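Local coordinates for diacylglycerol kinase (Bacillus anthracis, PDB 3S40), which probably transfers the gamma-phosphate of ATP to diacylglycerol to make phosphatidic acid, at residues G22-H25 / T26-K30; K30-P33 / P34-A38. One frame throughout, in Å; residues are numbered along the deposited sequence.

Interaction 1: residues G22-H25 / T26-K30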
loop_
_atom_site.group_PDB
_atom_site.type_symbol
_atom_site.label_atom_id
_atom_site.label_comp_id
_atom_site.label_asym_id
_atom_site.label_seq_id
_atom_site.Cartn_x
_atom_site.Cartn_y
_atom_site.Cartn_z
ATOM N N GLY A 22 -19.930 -5.549 9.554
ATOM C CA GLY A 22 -21.275 -5.173 9.948
ATOM C C GLY A 22 -21.902 -4.057 9.133
ATOM O O GLY A 22 -21.454 -3.719 8.036
ATOM N N ASP A 23 -22.957 -3.478 9.684
ATOM C CA ASP A 23 -23.721 -2.465 8.982
ATOM C C ASP A 23 -23.218 -1.050 9.260
ATOM O O ASP A 23 -22.461 -0.816 10.208
ATOM C CB ASP A 23 -25.203 -2.575 9.360
ATOM C CG ASP A 23 -25.461 -2.246 10.817
ATOM O OD1 ASP A 23 -25.092 -3.063 11.685
ATOM O OD2 ASP A 23 -26.034 -1.173 11.093
ATOM N N LEU A 24 -23.670 -0.112 8.436
ATOM C CA LEU A 24 -23.249 1.282 8.525
ATOM C C LEU A 24 -23.382 1.855 9.927
ATOM O O LEU A 24 -22.443 2.438 10.453
ATOM C CB LEU A 24 -24.045 2.138 7.540
ATOM C CG LEU A 24 -23.629 3.610 7.461
ATOM C CD1 LEU A 24 -22.136 3.696 7.178
ATOM C CD2 LEU A 24 -24.443 4.368 6.411
ATOM N N HIS A 25 -24.539 1.654 10.547
ATOM C CA HIS A 25 -24.841 2.298 11.812
ATOM C C HIS A 25 -23.916 1.745 12.883
ATOM O O HIS A 25 -23.344 2.488 13.689
ATOM C CB HIS A 25 -26.311 2.074 12.193
ATOM C CG HIS A 25 -26.822 3.019 13.240
ATOM N ND1 HIS A 25 -27.856 3.901 13.006
ATOM C CD2 HIS A 25 -26.446 3.213 14.529
ATOM C CE1 HIS A 25 -28.091 4.602 14.103
ATOM N NE2 HIS A 25 -27.250 4.206 15.040
ATOM N N THR A 26 -23.749 0.431 12.876
ATOM C CA THR A 26 -22.910 -0.203 13.869
ATOM C C THR A 26 -21.455 0.226 13.704
ATOM O O THR A 26 -20.775 0.532 14.685
ATOM C CB THR A 26 -23.021 -1.734 13.805
ATOM O OG1 THR A 26 -24.314 -2.129 14.276
ATOM C CG2 THR A 26 -21.979 -2.366 14.687
ATOM N N ASN A 27 -20.984 0.254 12.464
ATOM C CA ASN A 27 -19.628 0.718 12.191
ATOM C C ASN A 27 -19.397 2.161 12.634
ATOM O O ASN A 27 -18.362 2.503 13.201
ATOM C CB ASN A 27 -19.310 0.552 10.709
ATOM C CG ASN A 27 -19.287 -0.904 10.295
ATOM O OD1 ASN A 27 -19.072 -1.789 11.129
ATOM N ND2 ASN A 27 -19.518 -1.165 9.017
ATOM N N LEU A 28 -20.377 3.015 12.373
ATOM C CA LEU A 28 -20.225 4.417 12.690
ATOM C C LEU A 28 -20.274 4.659 14.203
ATOM O O LEU A 28 -19.674 5.609 14.714
ATOM C CB LEU A 28 -21.282 5.217 11.942
ATOM C CG LEU A 28 -20.825 6.084 10.771
ATOM C CD1 LEU A 28 -19.577 5.550 10.119
ATOM C CD2 LEU A 28 -21.954 6.270 9.747
ATOM N N THR A 29 -20.962 3.780 14.923
ATOM C CA THR A 29 -20.982 3.848 16.384
ATOM C C THR A 29 -19.588 3.534 16.915
ATOM O O THR A 29 -19.164 4.030 17.953
ATOM C CB THR A 29 -21.955 2.810 16.957
ATOM O OG1 THR A 29 -23.287 3.158 16.563
ATOM C CG2 THR A 29 -21.863 2.764 18.482
ATOM N N LYS A 30 -18.872 2.692 16.192
ATOM C CA LYS A 30 -17.539 2.313 16.629
ATOM C C LYS A 30 -16.494 3.382 16.314
ATOM O O LYS A 30 -15.597 3.639 17.115
ATOM C CB LYS A 30 -17.165 0.980 16.011
ATOM C CG LYS A 30 -17.975 -0.170 16.559
ATOM C CD LYS A 30 -17.676 -1.457 15.804
ATOM C CE LYS A 30 -18.520 -2.611 16.324
ATOM N NZ LYS A 30 -18.169 -3.901 15.644
#

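Interaction 2: residues K30-P33 / P34-A38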
loop_
_atom_site.group_PDB
_atom_site.type_symbol
_atom_site.label_atom_id
_atom_site.label_comp_id
_atom_site.label_asym_id
_atom_site.label_seq_id
_atom_site.Cartn_x
_atom_site.Cartn_y
_atom_site.Cartn_z
ATOM N N LYS A 30 -18.872 2.692 16.192
ATOM C CA LYS A 30 -17.539 2.313 16.629
ATOM C C LYS A 30 -16.494 3.382 16.314
ATOM O O LYS A 30 -15.597 3.639 17.115
ATOM C CB LYS A 30 -17.165 0.980 16.011
ATOM C CG LYS A 30 -17.975 -0.170 16.559
ATOM C CD LYS A 30 -17.676 -1.457 15.804
ATOM C CE LYS A 30 -18.520 -2.611 16.324
ATOM N NZ LYS A 30 -18.169 -3.901 15.644
ATOM N N ILE A 31 -16.604 4.028 15.163
ATOM C CA ILE A 31 -15.489 4.889 14.766
ATOM C C ILE A 31 -15.694 6.377 14.962
ATOM O O ILE A 31 -14.749 7.095 15.226
ATOM C CB ILE A 31 -15.032 4.622 13.313
ATOM C CG1 ILE A 31 -15.998 5.226 12.308
ATOM C CG2 ILE A 31 -14.833 3.127 13.080
ATOM C CD1 ILE A 31 -15.672 4.857 10.861
ATOM N N VAL A 32 -16.926 6.858 14.851
ATOM C CA VAL A 32 -17.107 8.305 14.829
ATOM C C VAL A 32 -16.909 9.016 16.178
ATOM O O VAL A 32 -16.250 10.057 16.244
ATOM C CB VAL A 32 -18.458 8.715 14.185
ATOM C CG1 VAL A 32 -18.615 10.222 14.268
ATOM C CG2 VAL A 32 -18.513 8.251 12.724
ATOM N N PRO A 33 -17.474 8.457 17.255
ATOM C CA PRO A 33 -17.411 9.132 18.559
ATOM C C PRO A 33 -16.014 9.500 19.079
ATOM O O PRO A 33 -15.826 10.658 19.464
ATOM C CB PRO A 33 -18.129 8.148 19.492
ATOM C CG PRO A 33 -19.146 7.515 18.596
ATOM C CD PRO A 33 -18.418 7.324 17.277
ATOM N N PRO A 34 -15.062 8.549 19.115
ATOM C CA PRO A 34 -13.723 8.972 19.544
ATOM C C PRO A 34 -13.153 10.075 18.641
ATOM O O PRO A 34 -12.476 10.976 19.126
ATOM C CB PRO A 34 -12.875 7.689 19.429
ATOM C CG PRO A 34 -13.700 6.724 18.649
ATOM C CD PRO A 34 -15.131 7.106 18.821
ATOM N N LEU A 35 -13.438 10.015 17.348
ATOM C CA LEU A 35 -12.942 11.038 16.444
ATOM C C LEU A 35 -13.623 12.369 16.742
ATOM O O LEU A 35 -12.980 13.414 16.804
ATOM C CB LEU A 35 -13.185 10.620 14.993
ATOM C CG LEU A 35 -12.504 9.305 14.620
ATOM C CD1 LEU A 35 -12.842 8.929 13.181
ATOM C CD2 LEU A 35 -10.994 9.423 14.805
ATOM N N ALA A 36 -14.935 12.335 16.931
ATOM C CA ALA A 36 -15.642 13.574 17.160
ATOM C C ALA A 36 -15.229 14.182 18.502
ATOM O O ALA A 36 -15.183 15.399 18.651
ATOM C CB ALA A 36 -17.179 13.352 17.063
ATOM N N ALA A 37 -14.901 13.334 19.471
ATOM C CA ALA A 37 -14.463 13.828 20.772
ATOM C C ALA A 37 -13.092 14.459 20.690
ATOM O O ALA A 37 -12.819 15.442 21.371
ATOM C CB ALA A 37 -14.457 12.705 21.813
ATOM N N ALA A 38 -12.227 13.875 19.865
ATOM C CA ALA A 38 -10.829 14.281 19.810
ATOM C C ALA A 38 -10.631 15.498 18.924
ATOM O O ALA A 38 -9.831 16.362 19.245
ATOM C CB ALA A 38 -9.944 13.126 19.329
#

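Interaction 1: residues G22-H25 / T26-K30
Asp23 caps the helix through its carboxylate, and Thr26 is its main partner. Asp23 OD1 meets the hydroxyl of Thr26 OG1 at 2.9 Å, on the syn side and 26° out of the carboxylate plane. The two side chains cross at about a right angle. The other oxygen, Asp23 OD2, takes two weak bonds, from Thr26 N at 3.3 Å and from His25 N. The first torsion explains this reach: chi1 of 66° sets Asp23 CG between its own N and carbonyl carbon, which brings the carboxylate to the amide nitrogens of His25 and Thr26 in the first turn.

The backbone takes over at once. Asn27 N gives a nearly straight bond to Asp23 O (2.9 Å, 171° at the hydrogen), and Leu28 N bonds to Leu24 O. The amide of Asn27 leans over the same end, where ND2 makes a weak bond to Gly22 O at 3.4 Å. Farther along, His25 O is gripped twice by Thr29. Thr29 N and Thr29 OG1 each lie 3.0 Å from His25 O, and they reach it from opposite faces of the carbonyl plane. On another side of the helix Leu24 and Leu28 lie side by side and point the same way, with Leu24 CD1 3.6 Å from Leu28 CD2.

The contact lies at the surface, but Asn27 is buried and touches Ile113 of helix 113-120. Such a side-chain N-cap is a common way to start a helix. Here it opens helix 24-38 of a beta-alpha-beta unit in the kinase catalytic domain.

Interaction 2: residues K30-P33 / P34-A38
The helix passes through Pro33 and Pro34 with a kink, because neither proline nitrogen has a hydrogen to give to the turn before. The i to i-4 bonds are seen again from Ala36 on. Ala36 N bonds to Val32 O at 2.7 Å, with a C=O...N angle of 168°. Ala37 N follows with a bond to Pro33 O at 2.8 Å.

The two proline rings lie side by side and point the same way. Their join is tight: Pro33 CB sits 3.2 Å from Pro34 CD, closer than usual for two carbons. Pro34 CD stands where an amide hydrogen would be, 3.9 Å from Lys30 O. Pro34 CG lies 3.6 Å from Ile31 O.

Leu35 approaches the same Ile31 carbonyl with its branch point. Leu35 CG is 3.2 Å from Ile31 O, and CD1 is about as near. With chi1 at -59°, CG lies beside the backbone N and the side chain leans back toward the preceding turn. The carbonyl oxygen of Ile31 thus has carbons from both Pro34 and Leu35 against it. Val32 and Ala36 touch more loosely, with Val32 CG1 at 4.4 Å from Ala36 CB.

The buried side chains Ile31 and Leu35 face the parallel sheet, Ile31 on Phe70 and Leu35 on Ile68, both of strand 66-71. Val32 packs on Ile44 of strand 42-46, while Leu35 and Ala36 reach Leu42 of that strand. Next to them, helix 113-120 receives Ile31 and Pro34 on Ala117, and Ile31 and Lys30 on Ile113.

In the fold
Interactions 1 and 2 are successive parts of one helix, 24-38, with centres about 12 Å apart. Lys30 belongs to both. Interaction 1 comes first along the chain and starts the helix; interaction 2 carries it through the proline kink to its end. They also touch directly, where Leu28 O packs 3.3 Å from Pro33 CD. The helix connects strands 11-15 and 42-46, neighbours in the four-stranded parallel sheet, as a beta-alpha-beta crossover. The capped start is mostly at the surface, whereas the second half is partly buried against that sheet. Both lie in the diacylglycerol kinase catalytic domain, and both touch helix 113-120.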